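Long-range contact in endo-beta-1,2-glucanase (Talaromyces funiculosus, PDB 6IMV), which hydrolyses beta-1,2-glucans internally as an endo-acting glycoside hydrolase, the founding example of a family first recognised in this fungal enzyme: residues A[324-329]-A[480-485]. Numbering follows the deposited sequence.
Sequences FQNAER and KGEHVP
A type I beta turn running from Gly481 to Val484, in the loop after helix 461-475, sits against one side of helix 318-337, and Arg329 of that helix reaches in among the turn's carbonyls. The turn is closed by Val484 N bonding to Gly481 O; Gly481 enters it with a positive phi (90°), a backbone shape glycine adopts easily. Arginine suits its place because it is long and carries several N-H groups: its chain, extended from CG to NE, places Arg329 NH1 2.9 Å from Val484 O. The oxygen lies near the guanidinium plane and the N-H...O angle is 159°, although the donor stands above the carbonyl plane. Glu482 O lies over one guanidinium face, 3.2 Å from Arg329 CZ, where the in-plane N-H bonds of NH1 and NH2 point poorly at it. One helical turn back, Asn326 OD1 accepts a hydrogen bond from Arg329 NE at 2.8 Å and so helps fix the guanidinium's rotation. An asparagine fits here because its amide also offers a donor, ND2, to Thr294 O. That same OD1 rests 3.5 Å from Glu482 CG. Glutamate serves two partners: OE2 accepts from a water held by Arg329 NH2, while Glu482 OE1 forms a salt bridge with Arg322, earlier on the same helix. Replacing Arg329 with an alanine would probably leave Val484 O and Asn326 OD1 without these donors and open a gap between helix and turn. The helix is thus joined to the turn largely through backbone oxygens, whose partial negative charge, with the nearby carboxylate, probably steadies the buried cation.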
ATOM      1  N   PHE A 324      -1.272 -13.901  10.618  1.00 11.90           N
ATOM      2  CA  PHE A 324      -1.454 -13.278   9.306  1.00 12.30           C
ATOM      3  C   PHE A 324      -1.555 -14.343   8.199  1.00 12.45           C
ATOM      4  O   PHE A 324      -2.220 -14.107   7.187  1.00 11.94           O
ATOM      5  CB  PHE A 324      -0.365 -12.231   9.054  1.00 12.21           C
ATOM      6  CG  PHE A 324      -0.677 -10.907   9.706  1.00 11.95           C
ATOM      7  CD1 PHE A 324      -0.572 -10.753  11.077  1.00 12.25           C
ATOM      8  CD2 PHE A 324      -1.120  -9.830   8.953  1.00 11.87           C
ATOM      9  CE1 PHE A 324      -0.857  -9.532  11.678  1.00 12.52           C
ATOM     10  CE2 PHE A 324      -1.432  -8.622   9.556  1.00 12.23           C
ATOM     11  CZ  PHE A 324      -1.279  -8.466  10.915  1.00 12.35           C
ATOM     12  N   GLN A 325      -0.930 -15.510   8.393  1.00 12.92           N
ATOM     13  CA  GLN A 325      -1.136 -16.628   7.477  1.00 14.02           C
ATOM     14  C   GLN A 325      -2.609 -17.066   7.557  1.00 13.65           C
ATOM     15  O   GLN A 325      -3.253 -17.292   6.546  1.00 13.35           O
ATOM     16  CB  GLN A 325      -0.176 -17.787   7.766  1.00 15.54           C
ATOM     17  CG  GLN A 325      -0.174 -18.840   6.660  1.00 17.43           C
ATOM     18  CD  GLN A 325       0.957 -19.840   6.733  1.00 19.04           C
ATOM     19  OE1 GLN A 325       1.680 -19.932   7.710  1.00 21.88           O
ATOM     20  NE2 GLN A 325       1.096 -20.639   5.695  1.00 22.03           N
ATOM     21  N   ASN A 326      -3.138 -17.180   8.779  1.00 13.46           N
ATOM     22  CA  ASN A 326      -4.546 -17.518   8.991  1.00 13.37           C
ATOM     23  C   ASN A 326      -5.447 -16.534   8.230  1.00 13.17           C
ATOM     24  O   ASN A 326      -6.453 -16.940   7.669  1.00 13.62           O
ATOM     25  CB  ASN A 326      -4.896 -17.548  10.480  1.00 13.36           C
ATOM     26  CG  ASN A 326      -4.688 -18.899  11.135  1.00 13.56           C
ATOM     27  OD1 ASN A 326      -4.039 -19.786  10.577  1.00 12.99           O
ATOM     28  ND2 ASN A 326      -5.255 -19.063  12.324  1.00 13.22           N
ATOM     29  N   ALA A 327      -5.083 -15.244   8.214  1.00 12.68           N
ATOM     30  CA  ALA A 327      -5.885 -14.222   7.533  1.00 12.01           C
ATOM     31  C   ALA A 327      -6.124 -14.633   6.078  1.00 11.62           C
ATOM     32  O   ALA A 327      -7.201 -14.377   5.537  1.00 11.34           O
ATOM     33  CB  ALA A 327      -5.213 -12.869   7.608  1.00 11.70           C
ATOM     34  N   GLU A 328      -5.113 -15.243   5.448  1.00 11.31           N
ATOM     35  CA  GLU A 328      -5.159 -15.587   4.026  1.00 11.51           C
ATOM     36  C   GLU A 328      -5.909 -16.901   3.815  1.00 11.66           C
ATOM     37  O   GLU A 328      -6.466 -17.109   2.752  1.00 12.35           O
ATOM     38  CB  GLU A 328      -3.748 -15.609   3.435  1.00 11.47           C
ATOM     39  CG  GLU A 328      -3.042 -14.272   3.586  1.00 11.32           C
ATOM     40  CD  GLU A 328      -3.911 -13.066   3.255  1.00 11.45           C
ATOM     41  OE1 GLU A 328      -4.543 -13.072   2.166  1.00 11.00           O
ATOM     42  OE2 GLU A 328      -3.964 -12.133   4.089  1.00 11.44           O
ATOM     43  N   ARG A 329      -5.912 -17.777   4.824  1.00 11.77           N
ATOM     44  CA  ARG A 329      -6.788 -18.944   4.823  1.00 12.13           C
ATOM     45  C   ARG A 329      -8.244 -18.462   4.778  1.00 12.20           C
ATOM     46  O   ARG A 329      -9.043 -18.940   3.982  1.00 11.82           O
ATOM     47  CB  ARG A 329      -6.591 -19.802   6.080  1.00 12.30           C
ATOM     48  CG  ARG A 329      -5.186 -20.356   6.263  1.00 12.77           C
ATOM     49  CD  ARG A 329      -5.071 -21.102   7.575  1.00 12.97           C
ATOM     50  NE  ARG A 329      -3.713 -21.086   8.085  1.00 13.49           N
ATOM     51  CZ  ARG A 329      -2.743 -21.872   7.647  1.00 13.74           C
ATOM     52  NH1 ARG A 329      -2.981 -22.722   6.658  1.00 14.06           N
ATOM     53  NH2 ARG A 329      -1.546 -21.801   8.204  1.00 13.48           N
ATOM     54  N   LYS A 480      -7.002 -21.438  16.081  1.00 19.70           N
ATOM     55  CA  LYS A 480      -7.706 -22.475  15.345  1.00 20.40           C
ATOM     56  C   LYS A 480      -7.498 -22.248  13.847  1.00 19.41           C
ATOM     57  O   LYS A 480      -7.251 -21.110  13.403  1.00 17.76           O
ATOM     58  CB  LYS A 480      -9.204 -22.474  15.677  1.00 22.19           C
ATOM     59  CG  LYS A 480      -9.521 -22.669  17.152  1.00 24.41           C
ATOM     60  CD  LYS A 480     -10.980 -22.545  17.499  1.00 27.67           C
ATOM     61  CE  LYS A 480     -11.205 -22.125  18.942  1.00 29.90           C
ATOM     62  NZ  LYS A 480     -11.128 -20.645  19.091  1.00 31.52           N
ATOM     63  N   GLY A 481      -7.581 -23.352  13.092  1.00 16.55           N
ATOM     64  CA  GLY A 481      -7.738 -23.306  11.661  1.00 16.53           C
ATOM     65  C   GLY A 481      -6.415 -23.282  10.923  1.00 16.27           C
ATOM     66  O   GLY A 481      -6.403 -23.061   9.711  1.00 15.63           O
ATOM     67  N   GLU A 482      -5.309 -23.565  11.622  1.00 16.24           N
ATOM     68  CA  GLU A 482      -3.983 -23.496  10.996  1.00 17.75           C
ATOM     69  C   GLU A 482      -3.786 -24.664  10.007  1.00 19.26           C
ATOM     70  O   GLU A 482      -2.854 -24.639   9.211  1.00 19.19           O
ATOM     71  CB  GLU A 482      -2.873 -23.480  12.043  1.00 17.30           C
ATOM     72  CG  GLU A 482      -2.834 -22.213  12.869  1.00 17.21           C
ATOM     73  CD  GLU A 482      -1.524 -22.026  13.605  1.00 17.60           C
ATOM     74  OE1 GLU A 482      -1.455 -22.450  14.765  1.00 18.46           O
ATOM     75  OE2 GLU A 482      -0.567 -21.470  13.003  1.00 17.01           O
ATOM     76  N   HIS A 483      -4.683 -25.658  10.048  1.00 20.23           N
ATOM     77  CA  HIS A 483      -4.670 -26.806   9.145  1.00 22.46           C
ATOM     78  C   HIS A 483      -5.535 -26.542   7.900  1.00 21.39           C
ATOM     79  O   HIS A 483      -5.561 -27.360   7.003  1.00 21.33           O
ATOM     80  CB  HIS A 483      -5.120 -28.080   9.878  1.00 24.31           C
ATOM     81  CG  HIS A 483      -4.121 -28.570  10.866  1.00 28.29           C
ATOM     82  ND1 HIS A 483      -4.137 -28.179  12.195  1.00 31.28           N
ATOM     83  CD2 HIS A 483      -3.057 -29.394  10.729  1.00 31.87           C
ATOM     84  CE1 HIS A 483      -3.131 -28.752  12.833  1.00 32.28           C
ATOM     85  NE2 HIS A 483      -2.457 -29.501  11.960  1.00 31.70           N
ATOM     86  N   VAL A 484      -6.253 -25.410   7.840  1.00 19.00           N
ATOM     87  CA  VAL A 484      -7.082 -25.104   6.679  1.00 17.59           C
ATOM     88  C   VAL A 484      -6.179 -24.606   5.551  1.00 17.13           C
ATOM     89  O   VAL A 484      -5.613 -23.522   5.643  1.00 16.92           O
ATOM     90  CB  VAL A 484      -8.191 -24.094   7.018  1.00 17.51           C
ATOM     91  CG1 VAL A 484      -8.960 -23.676   5.775  1.00 17.08           C
ATOM     92  CG2 VAL A 484      -9.138 -24.648   8.083  1.00 17.66           C
ATOM     93  N   PRO A 485      -6.023 -25.357   4.439  1.00 16.06           N
ATOM     94  CA  PRO A 485      -5.230 -24.889   3.304  1.00 15.58           C
ATOM     95  C   PRO A 485      -5.835 -23.637   2.657  1.00 14.98           C
ATOM     96  O   PRO A 485      -7.069 -23.426   2.746  1.00 14.12           O
ATOM     97  CB  PRO A 485      -5.284 -26.059   2.311  1.00 15.97           C
ATOM     98  CG  PRO A 485      -5.618 -27.254   3.176  1.00 16.27           C
ATOM     99  CD  PRO A 485      -6.590 -26.696   4.195  1.00 16.57           C
TER
HETATM  100  O   HOH W   1      -0.923 -20.222  10.605  1.00 10.91           O